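Long-range contacts in Cif-like 1 (Burkholderia cenocepacia, PDB 7JQY), which probably acts as a Cif-like epoxide hydrolase of the alpha/beta hydrolase fold, using water to open epoxide rings, and is found as an octamer: residues R29-D34 with R106-Q111; D34-H39 with D90-G95; G94-A99 with F225-A230. The protein carries 1 engineered substitution. One frame throughout, in Å; residues are numbered along the deposited sequence.

Contact 1 of 3, residues R29-D34 with R106-Q111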
loop_
_atom_site.group_PDB
_atom_site.type_symbol
_atom_site.label_atom_id
_atom_site.label_comp_id
_atom_site.label_asym_id
_atom_site.label_seq_id
_atom_site.Cartn_x
_atom_site.Cartn_y
_atom_site.Cartn_z
ATOM N N ARG B 29 -23.778 -26.343 -7.455
ATOM C CA ARG B 29 -24.302 -27.150 -6.370
ATOM C C ARG B 29 -23.204 -27.348 -5.339
ATOM O O ARG B 29 -22.008 -27.221 -5.632
ATOM C CB ARG B 29 -24.782 -28.518 -6.878
ATOM C CG ARG B 29 -26.269 -28.714 -6.973
ATOM C CD ARG B 29 -26.870 -27.968 -8.138
ATOM N NE ARG B 29 -28.329 -27.944 -8.030
ATOM C CZ ARG B 29 -29.069 -26.838 -8.064
ATOM N NH1 ARG B 29 -28.513 -25.675 -8.377
ATOM N NH2 ARG B 29 -30.390 -26.912 -7.931
ATOM N N TYR B 30 -23.626 -27.697 -4.132
ATOM C CA TYR B 30 -22.728 -28.019 -3.036
ATOM C C TYR B 30 -23.025 -29.428 -2.556
ATOM O O TYR B 30 -24.157 -29.912 -2.651
ATOM C CB TYR B 30 -22.872 -27.056 -1.853
ATOM C CG TYR B 30 -22.381 -25.646 -2.098
ATOM C CD1 TYR B 30 -23.280 -24.592 -2.215
ATOM C CD2 TYR B 30 -21.026 -25.362 -2.176
ATOM C CE1 TYR B 30 -22.837 -23.290 -2.432
ATOM C CE2 TYR B 30 -20.576 -24.075 -2.385
ATOM C CZ TYR B 30 -21.484 -23.041 -2.510
ATOM O OH TYR B 30 -21.041 -21.753 -2.719
ATOM N N ALA B 31 -21.992 -30.094 -2.056
ATOM C CA ALA B 31 -22.147 -31.393 -1.422
ATOM C C ALA B 31 -21.476 -31.328 -0.064
ATOM O O ALA B 31 -20.279 -31.047 0.027
ATOM C CB ALA B 31 -21.546 -32.511 -2.271
ATOM N N GLN B 32 -22.247 -31.549 0.983
ATOM C CA GLN B 32 -21.691 -31.571 2.323
ATOM C C GLN B 32 -21.134 -32.966 2.551
ATOM O O GLN B 32 -21.868 -33.956 2.473
ATOM C CB GLN B 32 -22.743 -31.201 3.371
ATOM C CG GLN B 32 -22.170 -30.909 4.751
ATOM C CD GLN B 32 -21.293 -29.672 4.757
ATOM O OE1 GLN B 32 -21.700 -28.613 4.292
ATOM N NE2 GLN B 32 -20.068 -29.810 5.263
ATOM N N LEU B 33 -19.836 -33.049 2.790
ATOM C CA LEU B 33 -19.266 -34.311 3.202
ATOM C C LEU B 33 -19.263 -34.275 4.717
ATOM O O LEU B 33 -19.921 -33.421 5.316
ATOM C CB LEU B 33 -17.888 -34.509 2.578
ATOM C CG LEU B 33 -17.937 -34.304 1.064
ATOM C CD1 LEU B 33 -16.616 -34.682 0.397
ATOM C CD2 LEU B 33 -19.097 -35.092 0.465
ATOM N N ASP B 34 -18.524 -35.175 5.363
ATOM C CA ASP B 34 -18.731 -35.307 6.803
ATOM C C ASP B 34 -18.338 -34.048 7.542
ATOM O O ASP B 34 -18.951 -33.721 8.565
ATOM C CB ASP B 34 -17.932 -36.478 7.377
ATOM C CG ASP B 34 -18.630 -37.783 7.213
ATOM O OD1 ASP B 34 -19.873 -37.776 7.264
ATOM O OD2 ASP B 34 -17.939 -38.799 7.021
ATOM N N ARG B 106 -15.085 -39.491 -4.181
ATOM C CA ARG B 106 -15.929 -40.677 -4.116
ATOM C C ARG B 106 -17.169 -40.439 -3.255
ATOM O O ARG B 106 -18.270 -40.864 -3.618
ATOM C CB ARG B 106 -15.120 -41.860 -3.593
ATOM C CG ARG B 106 -15.902 -43.148 -3.541
ATOM C CD ARG B 106 -14.981 -44.302 -3.263
ATOM N NE ARG B 106 -15.692 -45.570 -3.239
ATOM C CZ ARG B 106 -15.917 -46.266 -2.131
ATOM N NH1 ARG B 106 -15.568 -45.763 -0.952
ATOM N NH2 ARG B 106 -16.566 -47.423 -2.200
ATOM N N ALA B 107 -17.012 -39.769 -2.115
ATOM C CA ALA B 107 -18.165 -39.517 -1.251
ATOM C C ALA B 107 -19.212 -38.663 -1.954
ATOM O O ALA B 107 -20.414 -38.908 -1.814
ATOM C CB ALA B 107 -17.717 -38.851 0.048
ATOM N N LEU B 108 -18.771 -37.694 -2.761
ATOM C CA LEU B 108 -19.703 -36.840 -3.491
ATOM C C LEU B 108 -20.409 -37.610 -4.601
ATOM O O LEU B 108 -21.606 -37.413 -4.834
ATOM C CB LEU B 108 -18.945 -35.641 -4.075
ATOM C CG LEU B 108 -19.641 -34.646 -5.013
ATOM C CD1 LEU B 108 -18.966 -33.282 -4.912
ATOM C CD2 LEU B 108 -19.666 -35.107 -6.465
ATOM N N VAL B 109 -19.689 -38.493 -5.295
ATOM C CA VAL B 109 -20.324 -39.317 -6.320
ATOM C C VAL B 109 -21.365 -40.229 -5.689
ATOM O O VAL B 109 -22.455 -40.436 -6.240
ATOM C CB VAL B 109 -19.266 -40.136 -7.086
ATOM C CG1 VAL B 109 -19.950 -41.167 -7.973
ATOM C CG2 VAL B 109 -18.352 -39.224 -7.899
ATOM N N HIS B 110 -21.041 -40.801 -4.529
ATOM C CA HIS B 110 -21.994 -41.662 -3.844
ATOM C C HIS B 110 -23.212 -40.877 -3.370
ATOM O O HIS B 110 -24.330 -41.398 -3.406
ATOM C CB HIS B 110 -21.295 -42.383 -2.693
ATOM C CG HIS B 110 -20.324 -43.428 -3.152
ATOM N ND1 HIS B 110 -20.024 -44.549 -2.408
ATOM C CD2 HIS B 110 -19.600 -43.532 -4.296
ATOM C CE1 HIS B 110 -19.150 -45.292 -3.067
ATOM N NE2 HIS B 110 -18.876 -44.696 -4.215
ATOM N N GLN B 111 -23.024 -39.620 -2.957
ATOM C CA GLN B 111 -24.167 -38.811 -2.548
ATOM C C GLN B 111 -25.076 -38.485 -3.722
ATOM O O GLN B 111 -26.275 -38.273 -3.520
ATOM C CB GLN B 111 -23.709 -37.509 -1.895
ATOM C CG GLN B 111 -23.254 -37.631 -0.468
ATOM C CD GLN B 111 -23.188 -36.276 0.206
ATOM O OE1 GLN B 111 -23.643 -35.275 -0.354
ATOM N NE2 GLN B 111 -22.605 -36.230 1.403
HETATM O O HOH W 1 -24.738 -32.706 0.354
#
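Q111 sets CG anti to its own carbonyl carbon (chi1 -78°) and runs extended beyond it, which carries its amide from the helix across to the backbone of Q32. There Q111 NE2 donates to Q32 O at 2.6 Å, with an N-H...O angle of 160°; the acceptor lies close to the plane of the Q111 amide, while the donor stands somewhat tilted from the Q32 carbonyl plane. The other half of the amide completes the pairing through a water, which accepts from Q32 N at 2.8 Å and donates to Q111 OE1 at 2.9 Å. One primary amide thus serves the C=O of Q32 directly and its N-H through the water, two demands consistent with the amide's orientation.

The setting is a sheet-helix junction of the alpha/beta hydrolase fold: strand 26-32, outermost in the sheet within the chain, meets helix 98-111, and residues 29-32 and 106-111 run at 108° to each other. Beside the amide the contact is apolar. A31 CB rests on L108 CD1 at 3.8 Å, and L108 reaches on to L38 and Y40 of the next strand. Just past the strand, the L33 side chain brings its CD2 branch to the helix, 4.0 Å from A107 CB and 3.8 Å from Q111 NE2.

Contact 2 of 3, residues D34-H39 with D90-G95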
loop_
_atom_site.group_PDB
_atom_site.type_symbol
_atom_site.label_atom_id
_atom_site.label_comp_id
_atom_site.label_asym_id
_atom_site.label_seq_id
_atom_site.Cartn_x
_atom_site.Cartn_y
_atom_site.Cartn_z
ATOM N N ASP B 34 -18.524 -35.175 5.363
ATOM C CA ASP B 34 -18.731 -35.307 6.803
ATOM C C ASP B 34 -18.338 -34.048 7.542
ATOM O O ASP B 34 -18.951 -33.721 8.565
ATOM C CB ASP B 34 -17.932 -36.478 7.377
ATOM C CG ASP B 34 -18.630 -37.783 7.213
ATOM O OD1 ASP B 34 -19.873 -37.776 7.264
ATOM O OD2 ASP B 34 -17.939 -38.799 7.021
ATOM N N ASP B 35 -17.384 -33.304 7.013
ATOM C CA ASP B 35 -17.044 -32.040 7.632
ATOM C C ASP B 35 -16.732 -30.951 6.612
ATOM O O ASP B 35 -16.893 -29.767 6.939
ATOM C CB ASP B 35 -15.888 -32.281 8.617
ATOM C CG ASP B 35 -16.125 -31.509 9.924
ATOM O OD1 ASP B 35 -17.297 -31.065 10.147
ATOM O OD2 ASP B 35 -15.265 -31.512 10.800
ATOM N N VAL B 36 -16.256 -31.327 5.389
ATOM C CA VAL B 36 -15.835 -30.429 4.307
ATOM C C VAL B 36 -16.972 -30.309 3.290
ATOM O O VAL B 36 -17.608 -31.312 2.942
ATOM C CB VAL B 36 -14.575 -30.977 3.608
ATOM C CG1 VAL B 36 -14.237 -30.181 2.349
ATOM C CG2 VAL B 36 -13.407 -31.012 4.583
ATOM N N ARG B 37 -17.240 -29.093 2.800
ATOM C CA ARG B 37 -18.208 -28.883 1.718
ATOM C C ARG B 37 -17.497 -28.684 0.380
ATOM O O ARG B 37 -16.568 -27.873 0.282
ATOM C CB ARG B 37 -19.112 -27.679 2.009
ATOM C CG ARG B 37 -20.184 -27.394 0.934
ATOM C CD ARG B 37 -21.134 -26.262 1.375
ATOM N NE ARG B 37 -20.476 -24.967 1.245
ATOM C CZ ARG B 37 -21.046 -23.783 1.452
ATOM N NH1 ARG B 37 -22.322 -23.693 1.812
ATOM N NH2 ARG B 37 -20.325 -22.677 1.292
ATOM N N LEU B 38 -17.930 -29.431 -0.639
ATOM C CA LEU B 38 -17.377 -29.328 -1.981
ATOM C C LEU B 38 -18.387 -28.676 -2.917
ATOM O O LEU B 38 -19.587 -28.965 -2.854
ATOM C CB LEU B 38 -16.980 -30.699 -2.549
ATOM C CG LEU B 38 -15.777 -31.411 -1.931
ATOM C CD1 LEU B 38 -15.269 -32.488 -2.882
ATOM C CD2 LEU B 38 -14.665 -30.440 -1.560
ATOM N N HIS B 39 -17.879 -27.808 -3.789
ATOM C CA HIS B 39 -18.651 -27.137 -4.824
ATOM C C HIS B 39 -18.440 -27.836 -6.161
ATOM O O HIS B 39 -17.334 -28.287 -6.472
ATOM C CB HIS B 39 -18.234 -25.666 -4.911
ATOM C CG HIS B 39 -18.802 -24.932 -6.083
ATOM N ND1 HIS B 39 -18.076 -24.694 -7.231
ATOM C CD2 HIS B 39 -20.012 -24.353 -6.274
ATOM C CE1 HIS B 39 -18.820 -24.017 -8.086
ATOM N NE2 HIS B 39 -19.999 -23.796 -7.529
ATOM N N ASP B 90 -14.728 -25.676 0.397
ATOM C CA ASP B 90 -14.137 -25.362 1.689
ATOM C C ASP B 90 -12.619 -25.530 1.641
ATOM O O ASP B 90 -12.072 -26.241 0.790
ATOM C CB ASP B 90 -14.732 -26.246 2.783
ATOM C CG ASP B 90 -16.123 -25.787 3.201
ATOM O OD1 ASP B 90 -16.585 -24.748 2.666
ATOM O OD2 ASP B 90 -16.750 -26.472 4.033
ATOM N N LYS B 91 -11.934 -24.865 2.580
ATOM C CA LYS B 91 -10.476 -24.903 2.692
ATOM C C LYS B 91 -10.100 -25.402 4.082
ATOM O O LYS B 91 -9.667 -24.615 4.939
ATOM C CB LYS B 91 -9.850 -23.534 2.430
ATOM C CG LYS B 91 -9.815 -23.124 0.965
ATOM C CD LYS B 91 -10.985 -22.221 0.632
ATOM C CE LYS B 91 -10.998 -21.835 -0.843
ATOM N NZ LYS B 91 -12.375 -21.393 -1.240
ATOM N N PRO B 92 -10.232 -26.707 4.339
ATOM C CA PRO B 92 -9.888 -27.229 5.669
ATOM C C PRO B 92 -8.388 -27.211 5.943
ATOM O O PRO B 92 -7.593 -26.843 5.072
ATOM C CB PRO B 92 -10.440 -28.663 5.638
ATOM C CG PRO B 92 -10.488 -29.020 4.202
ATOM C CD PRO B 92 -10.780 -27.750 3.453
ATOM N N LEU B 93 -8.003 -27.586 7.168
ATOM C CA LEU B 93 -6.596 -27.576 7.560
ATOM C C LEU B 93 -5.786 -28.620 6.789
ATOM O O LEU B 93 -4.670 -28.340 6.331
ATOM C CB LEU B 93 -6.488 -27.811 9.065
ATOM C CG LEU B 93 -5.104 -28.011 9.678
ATOM C CD1 LEU B 93 -4.337 -26.711 9.686
ATOM C CD2 LEU B 93 -5.237 -28.571 11.086
ATOM N N GLY B 94 -6.319 -29.830 6.650
ATOM C CA GLY B 94 -5.577 -30.902 6.030
ATOM C C GLY B 94 -6.406 -31.749 5.088
ATOM O O GLY B 94 -7.502 -31.345 4.690
ATOM N N GLY B 95 -5.919 -32.952 4.779
ATOM C CA GLY B 95 -6.562 -33.805 3.800
ATOM C C GLY B 95 -6.154 -33.500 2.374
ATOM O O GLY B 95 -6.908 -33.795 1.441
HETATM O O HOH W 2 -17.656 -24.263 0.518
#
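Two hydrogen bonds tie D90 to R37, one through the backbone and one through the side chain. D90 N donates to R37 O at 2.9 Å and almost straight, with an N-H...O angle of 175°. In return, R37 N donates to D90 OD2 at 2.9 Å, reaching that oxygen from well above the carboxylate plane. Both backbone polar groups of R37 are therefore taken up by the same aspartate. R37 stands at the start of strand 37-43, the antiparallel second strand of the alpha/beta hydrolase sheet, and D90 belongs to the loop between strand 77-82 and helix 98-111, so the loop clasps the strand where it begins.

The charged groups meet less directly. R37 NE lies 4.1 Å from D90 OD1, beyond a salt bridge, and a water accepts from R37 NE at 3.0 Å in the guanidinium plane; its link to OD1 is doubtfully short. A bend at chi3 (76°) turns the guanidinium, whose NH2 and NH1 are hydrogen-bonded to the carbonyl oxygens of K196 and T199, respectively, of a neighbouring subunit.

Apolar packing is carried by V36, which divides its branches between D90 and P92. V36 CG2 lies 3.6 Å from P92 CG, the two side chains crossing at about a right angle, and V36 CG1 lies 4.0 Å from D90 CB.

Contact 3 of 3, residues G94-A99 with F225-A230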
loop_
_atom_site.group_PDB
_atom_site.type_symbol
_atom_site.label_atom_id
_atom_site.label_comp_id
_atom_site.label_asym_id
_atom_site.label_seq_id
_atom_site.Cartn_x
_atom_site.Cartn_y
_atom_site.Cartn_z
ATOM N N GLY B 94 -6.319 -29.830 6.650
ATOM C CA GLY B 94 -5.577 -30.902 6.030
ATOM C C GLY B 94 -6.406 -31.749 5.088
ATOM O O GLY B 94 -7.502 -31.345 4.690
ATOM N N GLY B 95 -5.919 -32.952 4.779
ATOM C CA GLY B 95 -6.562 -33.805 3.800
ATOM C C GLY B 95 -6.154 -33.500 2.374
ATOM O O GLY B 95 -6.908 -33.795 1.441
ATOM N N TYR B 96 -4.962 -32.939 2.171
ATOM C CA TYR B 96 -4.518 -32.527 0.847
ATOM C C TYR B 96 -3.575 -33.531 0.184
ATOM O O TYR B 96 -3.048 -33.238 -0.894
ATOM C CB TYR B 96 -3.873 -31.136 0.912
ATOM C CG TYR B 96 -4.874 -30.066 1.293
ATOM C CD1 TYR B 96 -4.820 -29.441 2.536
ATOM C CD2 TYR B 96 -5.906 -29.719 0.426
ATOM C CE1 TYR B 96 -5.736 -28.481 2.887
ATOM C CE2 TYR B 96 -6.830 -28.763 0.770
ATOM C CZ TYR B 96 -6.743 -28.147 2.005
ATOM O OH TYR B 96 -7.674 -27.194 2.356
ATOM N N ASP B 97 -3.339 -34.689 0.801
ATOM C CA ASP B 97 -2.742 -35.812 0.081
ATOM C C ASP B 97 -3.737 -36.325 -0.947
ATOM O O ASP B 97 -4.949 -36.331 -0.707
ATOM C CB ASP B 97 -2.355 -36.934 1.037
ATOM C CG ASP B 97 -3.545 -37.447 1.825
ATOM O OD1 ASP B 97 -3.961 -36.756 2.781
ATOM O OD2 ASP B 97 -4.083 -38.517 1.465
ATOM N N LYS B 98 -3.225 -36.758 -2.102
ATOM C CA LYS B 98 -4.117 -37.019 -3.226
ATOM C C LYS B 98 -5.016 -38.225 -2.985
ATOM O O LYS B 98 -6.157 -38.248 -3.466
ATOM C CB LYS B 98 -3.293 -37.200 -4.504
ATOM C CG LYS B 98 -2.341 -36.037 -4.780
ATOM C CD LYS B 98 -3.056 -34.696 -4.571
ATOM C CE LYS B 98 -2.081 -33.548 -4.363
ATOM N NZ LYS B 98 -1.306 -33.620 -3.091
ATOM N N ALA B 99 -4.537 -39.233 -2.246
ATOM C CA ALA B 99 -5.376 -40.399 -1.969
ATOM C C ALA B 99 -6.610 -40.004 -1.163
ATOM O O ALA B 99 -7.721 -40.469 -1.441
ATOM C CB ALA B 99 -4.575 -41.473 -1.235
ATOM N N PHE B 225 -1.274 -24.580 -2.017
ATOM C CA PHE B 225 0.125 -24.928 -1.781
ATOM C C PHE B 225 0.270 -26.201 -0.956
ATOM O O PHE B 225 1.297 -26.883 -1.055
ATOM C CB PHE B 225 0.849 -23.770 -1.097
ATOM C CG PHE B 225 0.996 -22.558 -1.967
ATOM C CD1 PHE B 225 1.121 -22.690 -3.343
ATOM C CD2 PHE B 225 0.994 -21.285 -1.413
ATOM C CE1 PHE B 225 1.255 -21.570 -4.154
ATOM C CE2 PHE B 225 1.116 -20.165 -2.213
ATOM C CZ PHE B 225 1.250 -20.309 -3.588
ATOM N N GLU B 226 -0.721 -26.516 -0.115
ATOM C CA GLU B 226 -0.696 -27.755 0.655
ATOM C C GLU B 226 -0.814 -28.992 -0.230
ATOM O O GLU B 226 -0.409 -30.084 0.190
ATOM C CB GLU B 226 -1.826 -27.753 1.691
ATOM C CG GLU B 226 -1.672 -26.711 2.797
ATOM C CD GLU B 226 -0.503 -26.990 3.728
ATOM O OE1 GLU B 226 -0.168 -28.179 3.927
ATOM O OE2 GLU B 226 0.084 -26.025 4.261
ATOM N N LEU B 227 -1.370 -28.855 -1.434
ATOM C CA LEU B 227 -1.313 -29.961 -2.381
ATOM C C LEU B 227 0.133 -30.308 -2.710
ATOM O O LEU B 227 0.498 -31.488 -2.768
ATOM C CB LEU B 227 -2.058 -29.601 -3.668
ATOM C CG LEU B 227 -3.498 -29.114 -3.532
ATOM C CD1 LEU B 227 -3.983 -28.418 -4.814
ATOM C CD2 LEU B 227 -4.342 -30.309 -3.217
ATOM N N TYR B 228 0.970 -29.281 -2.894
ATOM C CA TYR B 228 2.389 -29.453 -3.190
ATOM C C TYR B 228 3.182 -29.857 -1.953
ATOM O O TYR B 228 4.181 -30.577 -2.063
ATOM C CB TYR B 228 2.952 -28.158 -3.783
ATOM C CG TYR B 228 2.377 -27.811 -5.146
ATOM C CD1 TYR B 228 3.095 -28.065 -6.305
ATOM C CD2 TYR B 228 1.117 -27.227 -5.271
ATOM C CE1 TYR B 228 2.581 -27.762 -7.551
ATOM C CE2 TYR B 228 0.594 -26.913 -6.514
ATOM C CZ TYR B 228 1.335 -27.186 -7.653
ATOM O OH TYR B 228 0.831 -26.887 -8.894
ATOM N N ARG B 229 2.772 -29.387 -0.774
ATOM C CA ARG B 229 3.471 -29.772 0.444
ATOM C C ARG B 229 3.212 -31.227 0.793
ATOM O O ARG B 229 3.975 -31.814 1.566
ATOM C CB ARG B 229 3.073 -28.849 1.586
ATOM C CG ARG B 229 3.656 -27.466 1.436
ATOM C CD ARG B 229 2.751 -26.403 2.043
ATOM N NE ARG B 229 3.101 -25.087 1.519
ATOM C CZ ARG B 229 2.487 -23.956 1.848
ATOM N NH1 ARG B 229 1.467 -23.970 2.718
ATOM N NH2 ARG B 229 2.886 -22.810 1.302
ATOM N N ALA B 230 2.181 -31.826 0.207
ATOM C CA ALA B 230 1.873 -33.240 0.379
ATOM C C ALA B 230 2.568 -34.144 -0.642
ATOM O O ALA B 230 2.356 -35.359 -0.601
ATOM C CB ALA B 230 0.362 -33.465 0.289
#
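K98 NZ joins the two segments by donating to L227 O at 2.8 Å, at the place where the first turn of helix 98-111 meets helix 220-229. The first of these helices flanks the central sheet of the alpha/beta hydrolase fold; the second lies in the helical insertion between strands 140-146 and 250-255, which corresponds to the cap in enzymes of this fold, so the contact joins core to probable cap.

K98 NZ also donates to Y96 O, again at 2.8 Å, lying in the carbonyl plane with a C=O...N angle of 155°; it meets the L227 carbonyl more obliquely. A bend at chi2 (-45°) and another at chi4 curl the lysine chain back over its own segment, and K98 CE comes to 4.0 Å from L227 CB. Around this polar centre the packing is mostly carbon against carbon. E226 CB and L227 CD2 both come obliquely to the Y96 ring, E226 CB 3.5 Å from Y96 CD1 and L227 CD2 4.0 Å from Y96 CD2. The A230 methyl sits beside a carbonyl instead, its CB 3.6 Å from Y96 O.

A second shell fixes these groups. D234, on helix 231-241, forms a salt bridge with K98 NZ, which would balance the lysine's charge in this buried setting. The hydroxyl of Y96 is hydrogen-bonded to P92 O, anchoring the far end of the ring, and D97 acts as N-cap of helix 98-111, with its OD2 also bonded to S100 OG. The E226 side chain bends at chi2, and its carboxylate leads away from the tyrosine to form salt bridges with R176 and R229. In the latter, R229 NH1 lies 2.9 Å from E226 OE2: the oxygen sits in the guanidinium plane, yet the nitrogen stands 48° out of the carboxylate plane.

Contact 3 is the buried member of the set, contact 1 is partly buried, and contact 2 lies at the surface. Contacts 1 and 2 serve neighbouring antiparallel strands, 26-32 and 37-43, share D34, and touch directly through the probable backbone bond from A31 N to L38 O. Contacts 1 and 3 use different parts of helix 98-111 and stay about 8 Å apart at their nearest atoms, whereas contacts 2 and 3 run into one another through G94 and G95. The chemistry follows the setting: water takes part in contacts 1 and 2, while the buried lysine of contact 3 relies on carbonyl oxygens and a carboxylate.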